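Local coordinates for cGAS/DncV-like nucleotidyltransferase in E. coli homolog (Rhodothermus marinus SG0.5JP17-172, PDB 6E0K), which synthesises the second messenger 3',3'-cUAMP from UTP and ATP in a CBASS system that defends bacteria against phage, at residues 130-138 / 148-156. Numbering follows the deposited sequence.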
loop_
_atom_site.group_PDB
_atom_site.type_symbol
_atom_site.label_atom_id
_atom_site.label_comp_id
_atom_site.label_asym_id
_atom_site.label_seq_id
_atom_site.Cartn_x
_atom_site.Cartn_y
_atom_site.Cartn_z
ATOM N N VAL A 130 -9.396 -9.232 -1.023
ATOM C CA VAL A 130 -10.286 -8.506 -0.119
ATOM C C VAL A 130 -9.783 -8.664 1.307
ATOM O O VAL A 130 -9.745 -9.778 1.837
ATOM C CB VAL A 130 -11.736 -9.001 -0.242
ATOM C CG1 VAL A 130 -12.635 -8.227 0.699
ATOM C CG2 VAL A 130 -12.242 -8.847 -1.681
ATOM N N VAL A 131 -9.403 -7.549 1.930
ATOM C CA VAL A 131 -9.028 -7.541 3.342
ATOM C C VAL A 131 -10.277 -7.235 4.161
ATOM O O VAL A 131 -10.869 -6.158 4.033
ATOM C CB VAL A 131 -7.922 -6.516 3.621
ATOM C CG1 VAL A 131 -7.677 -6.427 5.126
ATOM C CG2 VAL A 131 -6.640 -6.905 2.914
ATOM N N VAL A 132 -10.693 -8.198 4.978
ATOM C CA VAL A 132 -11.846 -8.043 5.854
ATOM C C VAL A 132 -11.332 -7.559 7.199
ATOM O O VAL A 132 -10.498 -8.223 7.823
ATOM C CB VAL A 132 -12.610 -9.366 6.000
ATOM C CG1 VAL A 132 -13.743 -9.201 6.989
ATOM C CG2 VAL A 132 -13.133 -9.824 4.647
ATOM N N CYS A 133 -11.798 -6.394 7.646
ATOM C CA CYS A 133 -11.184 -5.782 8.822
ATOM C C CYS A 133 -12.215 -4.988 9.608
ATOM O O CYS A 133 -13.311 -4.712 9.132
ATOM C CB CYS A 133 -10.014 -4.882 8.427
ATOM S SG CYS A 133 -10.438 -3.552 7.275
ATOM N N ILE A 134 -11.845 -4.631 10.839
ATOM C CA ILE A 134 -12.658 -3.773 11.689
ATOM C C ILE A 134 -11.857 -2.512 11.987
ATOM O O ILE A 134 -10.624 -2.540 12.072
ATOM C CB ILE A 134 -13.071 -4.500 12.989
ATOM C CG1 ILE A 134 -13.998 -5.674 12.669
ATOM C CG2 ILE A 134 -13.758 -3.543 13.949
ATOM C CD1 ILE A 134 -14.472 -6.390 13.902
ATOM N N GLN A 135 -12.559 -1.393 12.100
ATOM C CA GLN A 135 -11.920 -0.134 12.460
ATOM C C GLN A 135 -11.067 -0.322 13.711
ATOM O O GLN A 135 -11.478 -0.994 14.653
ATOM C CB GLN A 135 -12.995 0.924 12.709
ATOM C CG GLN A 135 -12.468 2.307 13.032
ATOM C CD GLN A 135 -13.597 3.253 13.399
ATOM O OE1 GLN A 135 -13.645 3.779 14.508
ATOM N NE2 GLN A 135 -14.531 3.449 12.472
ATOM N N TYR A 136 -9.861 0.236 13.691
ATOM C CA TYR A 136 -8.955 0.213 14.832
ATOM C C TYR A 136 -8.687 1.651 15.251
ATOM O O TYR A 136 -8.398 2.499 14.404
ATOM C CB TYR A 136 -7.636 -0.483 14.477
ATOM C CG TYR A 136 -6.693 -0.580 15.654
ATOM C CD1 TYR A 136 -6.797 -1.625 16.555
ATOM C CD2 TYR A 136 -5.708 0.381 15.868
ATOM C CE1 TYR A 136 -5.926 -1.729 17.649
ATOM C CE2 TYR A 136 -4.850 0.293 16.943
ATOM C CZ TYR A 136 -4.959 -0.761 17.830
ATOM O OH TYR A 136 -4.092 -0.838 18.889
ATOM N N ARG A 137 -8.813 1.931 16.543
ATOM C CA ARG A 137 -8.535 3.258 17.077
ATOM C C ARG A 137 -7.308 3.184 17.971
ATOM O O ARG A 137 -7.321 2.495 18.998
ATOM C CB ARG A 137 -9.730 3.789 17.874
ATOM C CG ARG A 137 -10.978 4.005 17.027
ATOM C CD ARG A 137 -12.050 4.708 17.855
ATOM N NE ARG A 137 -13.315 4.818 17.133
ATOM C CZ ARG A 137 -14.398 5.409 17.625
ATOM N NH1 ARG A 137 -14.376 5.949 18.838
ATOM N NH2 ARG A 137 -15.511 5.457 16.896
ATOM N N LYS A 138 -6.266 3.925 17.601
ATOM C CA LYS A 138 -5.071 4.047 18.417
ATOM C C LYS A 138 -5.202 5.323 19.234
ATOM O O LYS A 138 -5.117 6.431 18.691
ATOM C CB LYS A 138 -3.817 4.064 17.546
ATOM C CG LYS A 138 -2.543 4.190 18.368
ATOM C CD LYS A 138 -1.303 3.951 17.514
ATOM C CE LYS A 138 -1.227 4.916 16.343
ATOM N NZ LYS A 138 0.073 4.745 15.613
ATOM N N ASP A 148 -9.824 12.098 20.221
ATOM C CA ASP A 148 -8.373 12.171 20.048
ATOM C C ASP A 148 -7.854 10.751 19.854
ATOM O O ASP A 148 -7.454 10.079 20.807
ATOM C CB ASP A 148 -7.744 12.858 21.258
ATOM C CG ASP A 148 -6.228 13.036 21.145
ATOM O OD1 ASP A 148 -5.627 12.669 20.116
ATOM O OD2 ASP A 148 -5.636 13.550 22.118
ATOM N N TYR A 149 -7.883 10.277 18.610
ATOM C CA TYR A 149 -7.331 8.975 18.278
ATOM C C TYR A 149 -6.944 8.983 16.810
ATOM O O TYR A 149 -7.399 9.828 16.034
ATOM C CB TYR A 149 -8.322 7.833 18.555
ATOM C CG TYR A 149 -9.613 7.924 17.771
ATOM C CD1 TYR A 149 -9.726 7.390 16.484
ATOM C CD2 TYR A 149 -10.726 8.527 18.328
ATOM C CE1 TYR A 149 -10.934 7.468 15.780
ATOM C CE2 TYR A 149 -11.923 8.613 17.635
ATOM C CZ TYR A 149 -12.021 8.087 16.371
ATOM O OH TYR A 149 -13.226 8.181 15.709
ATOM N N ILE A 150 -6.114 8.022 16.439
ATOM C CA ILE A 150 -5.713 7.811 15.055
ATOM C C ILE A 150 -6.419 6.561 14.557
ATOM O O ILE A 150 -6.381 5.512 15.213
ATOM C CB ILE A 150 -4.185 7.699 14.939
ATOM C CG1 ILE A 150 -3.546 9.013 15.389
ATOM C CG2 ILE A 150 -3.777 7.377 13.501
ATOM C CD1 ILE A 150 -2.057 8.951 15.529
ATOM N N GLU A 151 -7.070 6.668 13.400
ATOM C CA GLU A 151 -7.900 5.586 12.892
ATOM C C GLU A 151 -7.115 4.737 11.906
ATOM O O GLU A 151 -6.512 5.268 10.960
ATOM C CB GLU A 151 -9.167 6.108 12.215
ATOM C CG GLU A 151 -10.131 4.981 11.869
ATOM C CD GLU A 151 -11.221 5.407 10.908
ATOM O OE1 GLU A 151 -11.965 6.348 11.243
ATOM O OE2 GLU A 151 -11.327 4.801 9.821
ATOM N N GLY A 152 -7.134 3.427 12.131
ATOM C CA GLY A 152 -6.671 2.432 11.192
ATOM C C GLY A 152 -7.704 1.331 11.071
ATOM O O GLY A 152 -8.904 1.552 11.233
ATOM N N MET A 153 -7.220 0.129 10.778
ATOM C CA MET A 153 -8.081 -1.041 10.757
ATOM C C MET A 153 -7.252 -2.233 11.196
ATOM O O MET A 153 -6.019 -2.177 11.237
ATOM C CB MET A 153 -8.710 -1.268 9.369
ATOM C CG MET A 153 -7.726 -1.272 8.206
ATOM S SD MET A 153 -6.808 -2.821 8.077
ATOM C CE MET A 153 -6.575 -2.939 6.291
ATOM N N THR A 154 -7.938 -3.321 11.532
ATOM C CA THR A 154 -7.228 -4.489 12.021
ATOM C C THR A 154 -7.952 -5.761 11.602
ATOM O O THR A 154 -9.168 -5.766 11.374
ATOM C CB THR A 154 -7.058 -4.431 13.555
ATOM O OG1 THR A 154 -6.166 -5.469 13.991
ATOM C CG2 THR A 154 -8.389 -4.593 14.251
ATOM N N PHE A 155 -7.183 -6.842 11.501
ATOM C CA PHE A 155 -7.731 -8.146 11.168
ATOM C C PHE A 155 -6.880 -9.205 11.851
ATOM O O PHE A 155 -5.735 -8.955 12.230
ATOM C CB PHE A 155 -7.784 -8.377 9.646
ATOM C CG PHE A 155 -6.474 -8.117 8.941
ATOM C CD1 PHE A 155 -6.147 -6.840 8.511
ATOM C CD2 PHE A 155 -5.572 -9.148 8.715
ATOM C CE1 PHE A 155 -4.940 -6.587 7.868
ATOM C CE2 PHE A 155 -4.372 -8.904 8.067
ATOM C CZ PHE A 155 -4.056 -7.618 7.644
ATOM N N TYR A 156 -7.470 -10.379 12.035
ATOM C CA TYR A 156 -6.810 -11.504 12.683
ATOM C C TYR A 156 -6.260 -12.439 11.614
ATOM O O TYR A 156 -6.832 -12.567 10.527
ATOM C CB TYR A 156 -7.791 -12.244 13.600
ATOM C CG TYR A 156 -7.194 -13.286 14.513
ATOM C CD1 TYR A 156 -6.316 -12.934 15.540
ATOM C CD2 TYR A 156 -7.542 -14.630 14.393
ATOM C CE1 TYR A 156 -5.791 -13.894 16.399
ATOM C CE2 TYR A 156 -7.027 -15.586 15.240
ATOM C CZ TYR A 156 -6.144 -15.222 16.243
ATOM O OH TYR A 156 -5.636 -16.183 17.094
HETATM O O HOH W 1 -13.694 6.936 13.549
#
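Three pairs of reciprocal backbone hydrogen bonds join Ile134 to Thr154, Tyr136 to Gly152 and Lys138 to Ile150, making 130-138 and 150-156 antiparallel neighbours. Most are regular, but the N of Tyr136, though its N-H points straight at the O of Gly152 (2.9 Å), arrives above that carbonyl's plane. CA-H...O contacts fill in between, among them Met153 CA to Ile134 O at 3.2 Å.

The main polar cluster surrounds Arg137. Its extended chain runs over the face of the Tyr149 ring: Arg137 CD sits 3.6 Å from the ring centroid, almost on the normal, and the guanidinium beyond lies flat, planes 1° apart, with the phenolic OH over its centre. NE of Arg137 points in the guanidinium plane to OE1 of Gln135 (2.8 Å), which helps fix the rotation of the group; NH1 bonds Tyr139 OH and Phe71 adds a cation-pi contact. The amide of Gln135 and the carboxylate of Glu151 stack nearly parallel, with the two CG atoms 3.7 Å apart. One water accepts from Tyr149 OH and donates to Glu151 OE1 (2.9 Å) and, at longer range, to Gln135 OE1. Lys169 forms a salt bridge with Glu151 OE2, and Asn68 binds NE2 of Gln135.

The two strands form a beta hairpin in the mixed sheet of the nucleotidyltransferase fold; strand 61-68 runs parallel to the first, and strand 162-166 pairs with the second.

Apolar packing dominates toward the other end. With CG between its backbone N and carbonyl carbon (chi1 51°) and the chain bent again beyond, Met153 lays CB 3.5 Å from SG of Cys133 and brings CE to CG1 of Val131. CG1 of Val131 also meets CD1 of Phe155 at 3.7 Å. Val131 also touches Thr118 and Phe155 approaches Asn166, both UTP-binding residues, so this end of the hairpin lies against residues of the UTP site.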